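Gamma-glutamyltransferase 1 Threonine peptidase. MEROPS family T03 (Pseudomonas nitroreducens, PDB 7D9E) probably transfers gamma-glutamyl groups to amines by transpeptidation, as in theanine synthesis, or to water by hydrolysis. Local coordinates at residues A56-A61 with L144-L149; M80-D85 with Q139-L144; Y89-R94 with W135-R140. All coordinates share one frame; numbering follows the deposited sequence.

Contact 1: residues A56-A61 with L144-L149; sequences AAVATA and LKWSEL
Ala59 in the middle of one helix and Leu149 in the first turn of another bring their backbones close together, their CA atoms 4.8 Å apart. The close approach is consistent with the small side chain of Ala59, whose CB rests on the carbonyl oxygen Leu149 O at 3.4 Å. The same oxygen meets the CA-H of Ala59, with an angle of 137° at the hydrogen. A water completes the polar part: it donates to Leu149 O at 2.6 Å and also to Ala59 O, linking the two helices through their carbonyls.

Beside this spot the contact is apolar. Val58 CG1, set anti to its own backbone nitrogen (chi1 172°), touches two partners. One is the indole of Trp146, met obliquely, whose CZ3 lies 3.9 Å from Val58 CG1; the other is Leu149 CD1, 4.0 Å from the same methyl. Val58 crosses each of these side chains at about a right angle. The indole reaches in although its CA-CB bond does not aim at helix 53-67, and its NE1 is satisfied by Ile209 O.

All four touching residues are buried. Helix 37-48 packs on Ala59 through Val42 and Ile46, while His138 of helix 130-141 touches both Val58 and Leu149. Trp146 also meets Trp135 of that helix edge-to-face, so the contact is helix-helix packing within the fold, in which the start of helix 146-159 touches both helix 53-67 and helix 130-141.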
loop_
_atom_site.group_PDB
_atom_site.type_symbol
_atom_site.label_atom_id
_atom_site.label_comp_id
_atom_site.label_asym_id
_atom_site.label_seq_id
_atom_site.Cartn_x
_atom_site.Cartn_y
_atom_site.Cartn_z
ATOM N N ALA A 56 -15.836 0.463 -11.406
ATOM C CA ALA A 56 -15.670 1.646 -10.582
ATOM C C ALA A 56 -14.227 1.789 -10.128
ATOM O O ALA A 56 -13.690 2.904 -10.073
ATOM C CB ALA A 56 -16.605 1.567 -9.381
ATOM N N ALA A 57 -13.576 0.667 -9.819
ATOM C CA ALA A 57 -12.182 0.712 -9.390
ATOM C C ALA A 57 -11.261 1.207 -10.497
ATOM O O ALA A 57 -10.331 1.979 -10.236
ATOM C CB ALA A 57 -11.746 -0.662 -8.891
ATOM N N VAL A 58 -11.502 0.788 -11.736
ATOM C CA VAL A 58 -10.703 1.269 -12.858
ATOM C C VAL A 58 -10.845 2.777 -13.003
ATOM O O VAL A 58 -9.853 3.512 -13.084
ATOM C CB VAL A 58 -11.100 0.534 -14.146
ATOM C CG1 VAL A 58 -10.408 1.168 -15.336
ATOM C CG2 VAL A 58 -10.758 -0.935 -14.006
ATOM N N ALA A 59 -12.084 3.263 -13.029
ATOM C CA ALA A 59 -12.290 4.698 -13.186
ATOM C C ALA A 59 -11.650 5.457 -12.029
ATOM O O ALA A 59 -11.036 6.512 -12.233
ATOM C CB ALA A 59 -13.783 4.994 -13.310
ATOM N N THR A 60 -11.761 4.917 -10.809
ATOM C CA THR A 60 -11.218 5.589 -9.627
ATOM C C THR A 60 -9.694 5.624 -9.654
ATOM O O THR A 60 -9.077 6.661 -9.366
ATOM C CB THR A 60 -11.728 4.864 -8.381
ATOM O OG1 THR A 60 -13.157 4.948 -8.329
ATOM C CG2 THR A 60 -11.131 5.482 -7.111
ATOM N N ALA A 61 -9.068 4.509 -10.026
ATOM C CA ALA A 61 -7.612 4.455 -10.061
ATOM C C ALA A 61 -7.044 5.431 -11.078
ATOM O O ALA A 61 -6.028 6.080 -10.819
ATOM C CB ALA A 61 -7.150 3.036 -10.370
ATOM N N LEU A 144 -18.486 -2.357 -18.097
ATOM C CA LEU A 144 -18.592 -1.151 -18.908
ATOM C C LEU A 144 -17.385 -1.014 -19.831
ATOM O O LEU A 144 -16.336 -1.631 -19.628
ATOM C CB LEU A 144 -18.685 0.077 -18.000
ATOM C CG LEU A 144 -19.893 0.139 -17.062
ATOM C CD1 LEU A 144 -19.847 1.439 -16.256
ATOM C CD2 LEU A 144 -21.208 0.035 -17.806
ATOM N N LYS A 145 -17.531 -0.161 -20.842
ATOM C CA LYS A 145 -16.479 -0.009 -21.838
ATOM C C LYS A 145 -15.257 0.691 -21.258
ATOM O O LYS A 145 -15.369 1.731 -20.606
ATOM C CB LYS A 145 -16.996 0.785 -23.035
ATOM C CG LYS A 145 -15.993 0.894 -24.168
ATOM N N TRP A 146 -14.078 0.126 -21.531
ATOM C CA TRP A 146 -12.830 0.674 -21.005
ATOM C C TRP A 146 -12.679 2.157 -21.320
ATOM O O TRP A 146 -12.372 2.960 -20.435
ATOM C CB TRP A 146 -11.667 -0.120 -21.597
ATOM C CG TRP A 146 -10.291 0.419 -21.358
ATOM C CD1 TRP A 146 -9.580 1.221 -22.201
ATOM C CD2 TRP A 146 -9.430 0.148 -20.243
ATOM N NE1 TRP A 146 -8.347 1.483 -21.676
ATOM C CE2 TRP A 146 -8.227 0.840 -20.470
ATOM C CE3 TRP A 146 -9.562 -0.603 -19.076
ATOM C CZ2 TRP A 146 -7.161 0.793 -19.582
ATOM C CZ3 TRP A 146 -8.506 -0.652 -18.189
ATOM C CH2 TRP A 146 -7.319 0.050 -18.442
ATOM N N SER A 147 -12.885 2.544 -22.578
ATOM C CA SER A 147 -12.622 3.931 -22.951
ATOM C C SER A 147 -13.477 4.899 -22.142
ATOM O O SER A 147 -13.017 5.986 -21.780
ATOM C CB SER A 147 -12.857 4.124 -24.448
ATOM O OG SER A 147 -14.205 3.841 -24.775
ATOM N N GLU A 148 -14.722 4.518 -21.836
ATOM C CA GLU A 148 -15.602 5.394 -21.072
ATOM C C GLU A 148 -15.141 5.527 -19.623
ATOM O O GLU A 148 -15.339 6.580 -19.000
ATOM C CB GLU A 148 -17.033 4.849 -21.119
ATOM C CG GLU A 148 -17.661 4.826 -22.513
ATOM C CD GLU A 148 -17.476 6.122 -23.277
ATOM N N LEU A 149 -14.506 4.491 -19.075
ATOM C CA LEU A 149 -14.030 4.552 -17.696
ATOM C C LEU A 149 -12.864 5.514 -17.524
ATOM O O LEU A 149 -12.573 5.923 -16.392
ATOM C CB LEU A 149 -13.600 3.152 -17.268
ATOM C CG LEU A 149 -14.738 2.127 -17.203
ATOM C CD1 LEU A 149 -14.133 0.783 -16.833
ATOM C CD2 LEU A 149 -15.823 2.524 -16.221
HETATM O O HOH W 1 -11.394 7.796 -14.949
#

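Contact 2: residues M80-D85 with Q139-L144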
loop_
_atom_site.group_PDB
_atom_site.type_symbol
_atom_site.label_atom_id
_atom_site.label_comp_id
_atom_site.label_asym_id
_atom_site.label_seq_id
_atom_site.Cartn_x
_atom_site.Cartn_y
_atom_site.Cartn_z
ATOM N N MET A 80 -4.308 -5.491 -6.026
ATOM C CA MET A 80 -5.770 -5.440 -5.917
ATOM C C MET A 80 -6.263 -6.758 -5.356
ATOM O O MET A 80 -5.946 -7.823 -5.893
ATOM C CB MET A 80 -6.386 -5.104 -7.268
ATOM C CG MET A 80 -7.859 -4.689 -7.260
ATOM S SD MET A 80 -8.608 -4.742 -8.891
ATOM C CE MET A 80 -7.772 -3.397 -9.682
ATOM N N THR A 81 -7.012 -6.690 -4.262
ATOM C CA THR A 81 -7.719 -7.846 -3.736
ATOM C C THR A 81 -9.182 -7.699 -4.108
ATOM O O THR A 81 -9.751 -6.614 -3.972
ATOM C CB THR A 81 -7.542 -7.923 -2.219
ATOM O OG1 THR A 81 -6.128 -8.009 -1.944
ATOM C CG2 THR A 81 -8.237 -9.144 -1.635
ATOM N N LEU A 82 -9.776 -8.776 -4.606
ATOM C CA LEU A 82 -11.128 -8.726 -5.121
ATOM C C LEU A 82 -11.961 -9.858 -4.541
ATOM O O LEU A 82 -11.456 -10.938 -4.229
ATOM C CB LEU A 82 -11.157 -8.886 -6.658
ATOM C CG LEU A 82 -10.343 -7.924 -7.519
ATOM C CD1 LEU A 82 -8.942 -8.410 -7.752
ATOM C CD2 LEU A 82 -11.051 -7.700 -8.858
ATOM N N TYR A 83 -13.258 -9.599 -4.411
ATOM C CA TYR A 83 -14.237 -10.633 -4.104
ATOM C C TYR A 83 -15.347 -10.436 -5.126
ATOM O O TYR A 83 -16.103 -9.468 -5.038
ATOM C CB TYR A 83 -14.734 -10.501 -2.670
ATOM C CG TYR A 83 -15.305 -11.756 -2.086
ATOM C CD1 TYR A 83 -14.477 -12.818 -1.755
ATOM C CD2 TYR A 83 -16.662 -11.864 -1.807
ATOM C CE1 TYR A 83 -14.993 -13.969 -1.202
ATOM C CE2 TYR A 83 -17.187 -13.011 -1.248
ATOM C CZ TYR A 83 -16.352 -14.056 -0.930
ATOM O OH TYR A 83 -16.886 -15.188 -0.366
ATOM N N VAL A 84 -15.422 -11.329 -6.106
ATOM C CA VAL A 84 -16.343 -11.191 -7.226
ATOM C C VAL A 84 -17.175 -12.453 -7.331
ATOM O O VAL A 84 -16.624 -13.554 -7.393
ATOM C CB VAL A 84 -15.599 -10.940 -8.554
ATOM C CG1 VAL A 84 -16.603 -10.852 -9.704
ATOM C CG2 VAL A 84 -14.765 -9.681 -8.450
ATOM N N ASP A 85 -18.496 -12.296 -7.326
ATOM C CA ASP A 85 -19.405 -13.436 -7.381
ATOM C C ASP A 85 -19.038 -14.472 -6.325
ATOM O O ASP A 85 -19.110 -15.683 -6.547
ATOM C CB ASP A 85 -19.419 -14.034 -8.785
ATOM C CG ASP A 85 -20.173 -13.165 -9.772
ATOM O OD1 ASP A 85 -20.955 -12.294 -9.325
ATOM O OD2 ASP A 85 -19.993 -13.363 -10.991
ATOM N N GLN A 139 -10.413 -6.533 -17.982
ATOM C CA GLN A 139 -10.631 -7.577 -18.976
ATOM C C GLN A 139 -11.337 -8.771 -18.360
ATOM O O GLN A 139 -12.159 -9.431 -19.008
ATOM C CB GLN A 139 -9.279 -8.026 -19.520
ATOM C CG GLN A 139 -8.719 -7.129 -20.570
ATOM C CD GLN A 139 -9.385 -7.358 -21.899
ATOM O OE1 GLN A 139 -10.128 -6.510 -22.393
ATOM N NE2 GLN A 139 -9.170 -8.537 -22.463
ATOM N N ARG A 140 -11.029 -9.070 -17.104
ATOM C CA ARG A 140 -11.580 -10.283 -16.512
ATOM C C ARG A 140 -12.967 -10.072 -15.912
ATOM O O ARG A 140 -13.814 -10.967 -15.999
ATOM C CB ARG A 140 -10.623 -10.826 -15.449
ATOM C CG ARG A 140 -11.075 -12.135 -14.826
ATOM C CD ARG A 140 -9.946 -12.762 -14.016
ATOM N NE ARG A 140 -10.186 -14.178 -13.749
ATOM C CZ ARG A 140 -9.379 -14.939 -13.018
ATOM N NH1 ARG A 140 -8.274 -14.422 -12.480
ATOM N NH2 ARG A 140 -9.673 -16.208 -12.827
ATOM N N PHE A 141 -13.234 -8.897 -15.340
ATOM C CA PHE A 141 -14.437 -8.706 -14.548
ATOM C C PHE A 141 -15.287 -7.510 -14.955
ATOM O O PHE A 141 -16.430 -7.417 -14.500
ATOM C CB PHE A 141 -14.051 -8.536 -13.073
ATOM C CG PHE A 141 -13.354 -9.720 -12.483
ATOM C CD1 PHE A 141 -14.004 -10.936 -12.378
ATOM C CD2 PHE A 141 -12.052 -9.623 -12.026
ATOM C CE1 PHE A 141 -13.370 -12.041 -11.819
ATOM C CE2 PHE A 141 -11.411 -10.717 -11.473
ATOM C CZ PHE A 141 -12.075 -11.927 -11.352
ATOM N N GLY A 142 -14.783 -6.599 -15.785
ATOM C CA GLY A 142 -15.519 -5.379 -16.058
ATOM C C GLY A 142 -16.774 -5.597 -16.882
ATOM O O GLY A 142 -16.912 -6.571 -17.625
ATOM N N LYS A 143 -17.717 -4.669 -16.719
ATOM C CA LYS A 143 -18.983 -4.662 -17.438
ATOM C C LYS A 143 -19.125 -3.484 -18.386
ATOM O O LYS A 143 -19.814 -3.602 -19.396
ATOM C CB LYS A 143 -20.151 -4.626 -16.441
ATOM C CG LYS A 143 -21.517 -4.475 -17.071
ATOM N N LEU A 144 -18.486 -2.357 -18.097
ATOM C CA LEU A 144 -18.592 -1.151 -18.908
ATOM C C LEU A 144 -17.385 -1.014 -19.831
ATOM O O LEU A 144 -16.336 -1.631 -19.628
ATOM C CB LEU A 144 -18.685 0.077 -18.000
ATOM C CG LEU A 144 -19.893 0.139 -17.062
ATOM C CD1 LEU A 144 -19.847 1.439 -16.256
ATOM C CD2 LEU A 144 -21.208 0.035 -17.806
#
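Val84, at the end of a strand, and Phe141, in the last turn of a helix, mark the nearest backbone approach, with CA atoms 8.0 Å apart; the gap is bridged by side chains alone. Beyond Phe141 the chain leaves helical geometry at Gly142.

The Phe141 ring carries the contact, packing the end of helix 130-141 on the sheet through a single aromatic side chain. With CG anti to the carbonyl carbon (chi1 -62°), the ring stands out toward the strand and offers a face to Val84. The CG2 methyl of Val84 lies over the centre of that face, 4.2 Å from the Phe141 centroid and only 10° off the ring normal, a CH-pi contact. The other branch, Val84 CG1, reaches Phe141 CD1 at 3.7 Å. Leu82, two residues back on the same side of the strand, touches the far half of the ring, its CD2 lying 3.8 Å from Phe141 CD2. On the opposite face sits Arg140 CG, so an arginine methylene and a valine methyl lie over its two faces.

Val54 of helix 53-67 touches both Leu82 and Phe141, and Tyr89 of strand 87-93 meets the Phe141 ring as well. On its other edge, strand 77-84 pairs antiparallel with a strand of the partner chain, carrying the sheet across the interface.

Contact 3: residues Y89-R94 with W135-R140. With DON (6-diazenyl-5-oxo-L-norleucine), chain D.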
loop_
_atom_site.group_PDB
_atom_site.type_symbol
_atom_site.label_atom_id
_atom_site.label_comp_id
_atom_site.label_asym_id
_atom_site.label_seq_id
_atom_site.Cartn_x
_atom_site.Cartn_y
_atom_site.Cartn_z
ATOM N N TYR A 89 -9.968 -13.137 -5.276
ATOM C CA TYR A 89 -8.924 -13.028 -6.273
ATOM C C TYR A 89 -7.883 -12.022 -5.816
ATOM O O TYR A 89 -8.165 -11.151 -5.000
ATOM C CB TYR A 89 -9.461 -12.531 -7.623
ATOM C CG TYR A 89 -10.501 -13.398 -8.245
ATOM C CD1 TYR A 89 -11.859 -13.211 -7.990
ATOM C CD2 TYR A 89 -10.141 -14.404 -9.132
ATOM C CE1 TYR A 89 -12.809 -14.006 -8.576
ATOM C CE2 TYR A 89 -11.091 -15.206 -9.713
ATOM C CZ TYR A 89 -12.424 -15.002 -9.441
ATOM O OH TYR A 89 -13.363 -15.816 -10.041
ATOM N N PHE A 90 -6.676 -12.147 -6.368
ATOM C CA PHE A 90 -5.612 -11.212 -6.082
ATOM C C PHE A 90 -4.828 -10.927 -7.355
ATOM O O PHE A 90 -4.397 -11.858 -8.046
ATOM C CB PHE A 90 -4.658 -11.734 -5.010
ATOM C CG PHE A 90 -3.593 -10.737 -4.637
ATOM C CD1 PHE A 90 -3.861 -9.716 -3.747
ATOM C CD2 PHE A 90 -2.338 -10.810 -5.187
ATOM C CE1 PHE A 90 -2.894 -8.795 -3.401
ATOM C CE2 PHE A 90 -1.366 -9.884 -4.850
ATOM C CZ PHE A 90 -1.629 -8.881 -3.983
ATOM N N LEU A 91 -4.613 -9.649 -7.639
ATOM C CA LEU A 91 -3.884 -9.216 -8.821
ATOM C C LEU A 91 -2.653 -8.429 -8.395
ATOM O O LEU A 91 -2.756 -7.385 -7.737
ATOM C CB LEU A 91 -4.774 -8.397 -9.757
ATOM C CG LEU A 91 -4.100 -7.885 -11.035
ATOM C CD1 LEU A 91 -3.653 -9.062 -11.879
ATOM C CD2 LEU A 91 -5.049 -7.000 -11.826
ATOM N N ASP A 92 -1.487 -8.911 -8.827
ATOM C CA ASP A 92 -0.201 -8.319 -8.490
ATOM C C ASP A 92 0.257 -7.523 -9.700
ATOM O O ASP A 92 0.564 -8.100 -10.747
ATOM C CB ASP A 92 0.738 -9.467 -8.130
ATOM C CG ASP A 92 2.210 -9.058 -8.035
ATOM O OD1 ASP A 92 2.600 -7.943 -8.436
ATOM O OD2 ASP A 92 2.984 -9.893 -7.507
ATOM N N TYR A 93 0.244 -6.191 -9.570
ATOM C CA TYR A 93 0.771 -5.295 -10.598
ATOM C C TYR A 93 1.891 -4.439 -10.000
ATOM O O TYR A 93 2.057 -3.252 -10.291
ATOM C CB TYR A 93 -0.345 -4.534 -11.324
ATOM C CG TYR A 93 -1.213 -3.642 -10.486
ATOM C CD1 TYR A 93 -2.380 -4.105 -9.908
ATOM C CD2 TYR A 93 -0.899 -2.314 -10.326
ATOM C CE1 TYR A 93 -3.164 -3.260 -9.138
ATOM C CE2 TYR A 93 -1.691 -1.465 -9.591
ATOM C CZ TYR A 93 -2.832 -1.943 -9.018
ATOM O OH TYR A 93 -3.631 -1.099 -8.251
ATOM N N ARG A 94 2.704 -5.096 -9.180
ATOM C CA ARG A 94 3.892 -4.508 -8.594
ATOM C C ARG A 94 4.966 -4.318 -9.656
ATOM O O ARG A 94 5.089 -5.106 -10.597
ATOM C CB ARG A 94 4.398 -5.484 -7.520
ATOM C CG ARG A 94 5.638 -5.109 -6.713
ATOM C CD ARG A 94 5.458 -3.921 -5.863
ATOM N NE ARG A 94 6.397 -3.924 -4.723
ATOM C CZ ARG A 94 6.481 -2.925 -3.859
ATOM N NH1 ARG A 94 5.694 -1.890 -4.014
ATOM N NH2 ARG A 94 7.361 -2.953 -2.864
ATOM N N TRP A 135 -5.901 -2.869 -16.612
ATOM C CA TRP A 135 -6.371 -3.555 -17.806
ATOM C C TRP A 135 -6.746 -5.006 -17.521
ATOM O O TRP A 135 -7.827 -5.473 -17.906
ATOM C CB TRP A 135 -5.275 -3.525 -18.867
ATOM C CG TRP A 135 -5.673 -4.272 -20.105
ATOM C CD1 TRP A 135 -5.235 -5.500 -20.495
ATOM C CD2 TRP A 135 -6.605 -3.836 -21.102
ATOM N NE1 TRP A 135 -5.835 -5.859 -21.679
ATOM C CE2 TRP A 135 -6.682 -4.855 -22.071
ATOM C CE3 TRP A 135 -7.377 -2.682 -21.269
ATOM C CZ2 TRP A 135 -7.490 -4.752 -23.194
ATOM C CZ3 TRP A 135 -8.185 -2.586 -22.391
ATOM C CH2 TRP A 135 -8.237 -3.619 -23.335
ATOM N N GLU A 136 -5.844 -5.748 -16.876
ATOM C CA GLU A 136 -6.116 -7.153 -16.597
ATOM C C GLU A 136 -7.359 -7.320 -15.729
ATOM O O GLU A 136 -8.172 -8.214 -15.980
ATOM C CB GLU A 136 -4.905 -7.818 -15.940
ATOM C CG GLU A 136 -3.708 -8.028 -16.868
ATOM C CD GLU A 136 -4.005 -8.881 -18.092
ATOM O OE1 GLU A 136 -5.091 -9.499 -18.163
ATOM O OE2 GLU A 136 -3.146 -8.919 -18.998
ATOM N N ALA A 137 -7.528 -6.474 -14.710
ATOM C CA ALA A 137 -8.712 -6.581 -13.868
ATOM C C ALA A 137 -9.974 -6.309 -14.676
ATOM O O ALA A 137 -10.962 -7.040 -14.572
ATOM C CB ALA A 137 -8.613 -5.603 -12.694
ATOM N N HIS A 138 -9.957 -5.253 -15.490
ATOM C CA HIS A 138 -11.131 -4.925 -16.287
ATOM C C HIS A 138 -11.443 -6.001 -17.327
ATOM O O HIS A 138 -12.612 -6.355 -17.545
ATOM C CB HIS A 138 -10.946 -3.576 -16.971
ATOM C CG HIS A 138 -12.184 -3.107 -17.663
ATOM N ND1 HIS A 138 -12.349 -3.167 -19.028
ATOM C CD2 HIS A 138 -13.346 -2.626 -17.162
ATOM C CE1 HIS A 138 -13.552 -2.719 -19.341
ATOM N NE2 HIS A 138 -14.171 -2.378 -18.226
ATOM N N GLN A 139 -10.413 -6.533 -17.982
ATOM C CA GLN A 139 -10.631 -7.577 -18.976
ATOM C C GLN A 139 -11.337 -8.771 -18.360
ATOM O O GLN A 139 -12.159 -9.431 -19.008
ATOM C CB GLN A 139 -9.279 -8.026 -19.520
ATOM C CG GLN A 139 -8.719 -7.129 -20.570
ATOM C CD GLN A 139 -9.385 -7.358 -21.899
ATOM O OE1 GLN A 139 -10.128 -6.510 -22.393
ATOM N NE2 GLN A 139 -9.170 -8.537 -22.463
ATOM N N ARG A 140 -11.029 -9.070 -17.104
ATOM C CA ARG A 140 -11.580 -10.283 -16.512
ATOM C C ARG A 140 -12.967 -10.072 -15.912
ATOM O O ARG A 140 -13.814 -10.967 -15.999
ATOM C CB ARG A 140 -10.623 -10.826 -15.449
ATOM C CG ARG A 140 -11.075 -12.135 -14.826
ATOM C CD ARG A 140 -9.946 -12.762 -14.016
ATOM N NE ARG A 140 -10.186 -14.178 -13.749
ATOM C CZ ARG A 140 -9.379 -14.939 -13.018
ATOM N NH1 ARG A 140 -8.274 -14.422 -12.480
ATOM N NH2 ARG A 140 -9.673 -16.208 -12.827
HETATM O O DON D . 5.245 -1.159 -1.156
HETATM C C DON D . 5.528 -0.668 0.064
HETATM O OXT DON D . 5.388 -1.390 1.046
HETATM C CA DON D . 5.875 0.808 0.012
HETATM N N DON D . 6.628 1.136 -1.179
HETATM C CB DON D . 4.500 1.479 0.217
HETATM C C1E DON D . 4.560 2.964 0.019
HETATM C C1D DON D . 3.258 3.544 0.507
HETATM O O1J DON D . 2.334 2.832 0.932
#
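Leu91 and Ala137 form the close-packed centre of this contact, where strand and helix run roughly antiparallel, 148° between their directions and 9.9 Å between their axes at closest approach. The small alanine lets Leu91 CD2 settle against the helix backbone, 3.8 Å from Ala137 N and 3.9 Å from Ala137 CB. The same methyl brushes Glu136 CB, whose carboxylate turns away.

The other part is more open to solvent: Arg140 is exposed and Tyr89 partly so. Arg140, extended from CG to NE with CG anti to its backbone nitrogen (chi1 -177°), brings its guanidinium across to Tyr89, obliquely. Tyr89 CE2 lies over one face of that group, 3.6 Å from Arg140 NH2, but the two planes are 64° apart and do not stack. Were Tyr89 an alanine, the Arg140 guanidinium would probably lose the ring atoms over its face and be freer to turn.

Beyond the helix contact, Asp92 OD1 accepts from Arg94 N in an Asx turn. Arg94 NH1 and NH2 then make weak hydrogen bonds to the carboxylate oxygen O of DON, and Asp43 and Glu40 of the partner chain form salt bridges with the same guanidinium.

Strand 87-93 lies between strands 77-84 and 248-257, with Trp249 of the latter touching Tyr89 and Leu91 and making a cation-pi contact with Arg140, while His138 touches Asp55 of helix 53-67.

Overall arrangement
Contacts 2 and 3 place helix 130-141 on one sheet, through its neighbouring strands 77-84 and 87-93, whereas contact 1 joins helices 53-67 and 146-159 beside helix 130-141; helix plus sheet is consistent with the layered Ntn-hydrolase fold. Contact 1 is wholly buried, mixing apolar packing with a water shared between two carbonyls. Contact 2 is apolar, built on one aromatic face, and mostly buried. Contact 3 alone spans core and surface, and Arg94, just beyond its strand, reaches the bound DON. Contacts 2 and 3 share Gln139 and Arg140, with centres 8 Å apart. His138, on the helix of contact 3, makes a weak hydrogen bond to Leu144 O, so contacts 1 and 3 touch.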